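Local coordinates for protein fusolin (Unidentified entomopoxvirus, PDB 4OW5) that probably binds and oxidatively cleaves chitin as a lytic polysaccharide monooxygenase, enhances viral virulence and crystallizes in vivo into viral spindles, at residues 150-155 against 210-215. Residues are numbered along the deposited sequence; the frame is centred on the assembly and turned at random.
Sequences EIYITV and VLYVRW
Glu150 and Arg214 form a hydrogen-bonded antiparallel pair whose side chains run together into a buried salt bridge. NH1 of Arg214 gives OE1 of Glu150 a 2.9 Å bond; the carboxylate oxygen lies in the guanidinium plane, yet NH1 meets it from above the carboxylate plane. With CG anti to the backbone N (chi1 -179°) and the chain extended to NE, the guanidinium of Arg214 is carried out to the end of the Glu150 side chain. Its NH2 is satisfied by Tyr77 O and Gln216 OE1. Backbone N and O of both residues are paired, as are those of Tyr152 and Tyr212, where Tyr152 N reaches Tyr212 O at 2.8 Å. Tyr152 CB lies 4.0 Å from Tyr212 CB; Trp167 meets both rings edge-to-face, and Tyr212 OH bonds Leu92 O. At the strand end Thr154 N binds Val210 O, while OG1 of Thr154 takes the Val210 N-H at 3.1 Å, nearly straight at 177°, replacing a carbonyl. On the other sheet face, beta-branched Ile151 and Val213, residue types that favour extended backbone, run alongside each other, and Leu211 CD2 lies 3.8 Å from Ile153 CB. This fibronectin type III-like core thus buries its charges paired, probably favouring both ionised forms.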
loop_
_atom_site.group_PDB
_atom_site.type_symbol
_atom_site.label_atom_id
_atom_site.label_comp_id
_atom_site.label_asym_id
_atom_site.label_seq_id
_atom_site.Cartn_x
_atom_site.Cartn_y
_atom_site.Cartn_z
ATOM N N GLU A 150 15.876 20.343 10.828
ATOM C CA GLU A 150 16.355 19.174 10.116
ATOM C C GLU A 150 15.159 18.344 9.817
ATOM O O GLU A 150 14.294 18.219 10.678
ATOM C CB GLU A 150 17.395 18.380 10.886
ATOM C CG GLU A 150 18.641 19.163 11.162
ATOM C CD GLU A 150 19.711 18.378 11.878
ATOM O OE1 GLU A 150 19.350 17.570 12.760
ATOM O OE2 GLU A 150 20.910 18.604 11.602
ATOM N N ILE A 151 15.054 17.836 8.590
ATOM C CA ILE A 151 13.937 16.980 8.189
ATOM C C ILE A 151 14.543 15.705 7.662
ATOM O O ILE A 151 15.512 15.747 6.887
ATOM C CB ILE A 151 12.993 17.656 7.168
ATOM C CG1 ILE A 151 12.526 19.044 7.667
ATOM C CG2 ILE A 151 11.804 16.733 6.810
ATOM C CD1 ILE A 151 11.630 19.808 6.656
ATOM N N TYR A 152 13.983 14.582 8.108
ATOM C CA TYR A 152 14.378 13.245 7.736
ATOM C C TYR A 152 13.229 12.457 7.175
ATOM O O TYR A 152 12.089 12.698 7.541
ATOM C CB TYR A 152 14.928 12.477 8.939
ATOM C CG TYR A 152 16.117 13.131 9.599
ATOM C CD1 TYR A 152 17.408 12.700 9.328
ATOM C CD2 TYR A 152 15.951 14.138 10.542
ATOM C CE1 TYR A 152 18.507 13.279 9.944
ATOM C CE2 TYR A 152 17.043 14.723 11.171
ATOM C CZ TYR A 152 18.326 14.310 10.846
ATOM O OH TYR A 152 19.431 14.848 11.441
ATOM N N ILE A 153 13.536 11.461 6.343
ATOM C CA ILE A 153 12.569 10.524 5.779
ATOM C C ILE A 153 13.052 9.111 6.101
ATOM O O ILE A 153 14.263 8.823 6.031
ATOM C CB ILE A 153 12.304 10.706 4.256
ATOM C CG1 ILE A 153 11.165 9.762 3.804
ATOM C CG2 ILE A 153 13.573 10.432 3.412
ATOM C CD1 ILE A 153 10.661 10.021 2.438
ATOM N N THR A 154 12.119 8.238 6.450
ATOM C CA THR A 154 12.477 6.854 6.708
ATOM C C THR A 154 13.017 6.161 5.422
ATOM O O THR A 154 12.616 6.486 4.302
ATOM C CB THR A 154 11.334 6.050 7.298
ATOM O OG1 THR A 154 10.139 6.329 6.569
ATOM C CG2 THR A 154 11.154 6.299 8.796
ATOM N N VAL A 155 13.930 5.235 5.632
ATOM C CA VAL A 155 14.531 4.408 4.572
ATOM C C VAL A 155 13.418 3.575 3.924
ATOM O O VAL A 155 12.434 3.269 4.596
ATOM C CB VAL A 155 15.698 3.509 5.051
ATOM C CG1 VAL A 155 16.878 4.337 5.570
ATOM C CG2 VAL A 155 15.249 2.477 6.089
ATOM N N VAL A 210 7.477 7.678 7.306
ATOM C CA VAL A 210 7.543 8.664 8.363
ATOM C C VAL A 210 8.509 9.753 7.951
ATOM O O VAL A 210 9.578 9.484 7.378
ATOM C CB VAL A 210 7.938 8.019 9.756
ATOM C CG1 VAL A 210 8.404 9.072 10.777
ATOM C CG2 VAL A 210 6.800 7.205 10.318
ATOM N N LEU A 211 8.098 10.991 8.213
ATOM C CA LEU A 211 8.929 12.186 8.099
ATOM C C LEU A 211 9.236 12.593 9.530
ATOM O O LEU A 211 8.334 12.544 10.368
ATOM C CB LEU A 211 8.239 13.314 7.313
ATOM C CG LEU A 211 8.010 12.989 5.829
ATOM C CD1 LEU A 211 7.164 13.998 5.147
ATOM C CD2 LEU A 211 9.311 12.848 5.094
ATOM N N TYR A 212 10.505 12.807 9.844
ATOM C CA TYR A 212 10.952 13.205 11.171
ATOM C C TYR A 212 11.486 14.635 11.108
ATOM O O TYR A 212 12.330 14.927 10.280
ATOM C CB TYR A 212 12.010 12.253 11.675
ATOM C CG TYR A 212 12.262 12.289 13.169
ATOM C CD1 TYR A 212 11.215 12.143 14.080
ATOM C CD2 TYR A 212 13.544 12.471 13.675
ATOM C CE1 TYR A 212 11.446 12.138 15.445
ATOM C CE2 TYR A 212 13.793 12.408 15.038
ATOM C CZ TYR A 212 12.742 12.272 15.923
ATOM O OH TYR A 212 13.021 12.156 17.252
ATOM N N VAL A 213 10.931 15.519 11.921
ATOM C CA VAL A 213 11.292 16.944 11.930
ATOM C C VAL A 213 11.861 17.307 13.289
ATOM O O VAL A 213 11.224 17.078 14.334
ATOM C CB VAL A 213 10.087 17.847 11.603
ATOM C CG1 VAL A 213 10.467 19.334 11.668
ATOM C CG2 VAL A 213 9.519 17.526 10.232
ATOM N N ARG A 214 13.028 17.940 13.241
ATOM C CA ARG A 214 13.745 18.464 14.374
ATOM C C ARG A 214 13.788 19.983 14.266
ATOM O O ARG A 214 14.256 20.492 13.253
ATOM C CB ARG A 214 15.164 17.919 14.388
ATOM C CG ARG A 214 15.965 18.429 15.578
ATOM C CD ARG A 214 17.393 17.995 15.456
ATOM N NE ARG A 214 18.212 18.493 16.555
ATOM C CZ ARG A 214 19.529 18.698 16.496
ATOM N NH1 ARG A 214 20.203 18.453 15.374
ATOM N NH2 ARG A 214 20.184 19.135 17.560
ATOM N N TRP A 215 13.298 20.693 15.268
ATOM C CA TRP A 215 13.346 22.161 15.342
ATOM C C TRP A 215 14.259 22.471 16.507
ATOM O O TRP A 215 13.909 22.204 17.658
ATOM C CB TRP A 215 11.963 22.797 15.508
ATOM C CG TRP A 215 12.018 24.294 15.666
ATOM C CD1 TRP A 215 12.875 25.162 15.051
ATOM C CD2 TRP A 215 11.134 25.099 16.453
ATOM N NE1 TRP A 215 12.596 26.450 15.432
ATOM C CE2 TRP A 215 11.536 26.442 16.294
ATOM C CE3 TRP A 215 10.043 24.816 17.282
ATOM C CZ2 TRP A 215 10.897 27.503 16.958
ATOM C CZ3 TRP A 215 9.410 25.868 17.939
ATOM C CH2 TRP A 215 9.844 27.190 17.783
#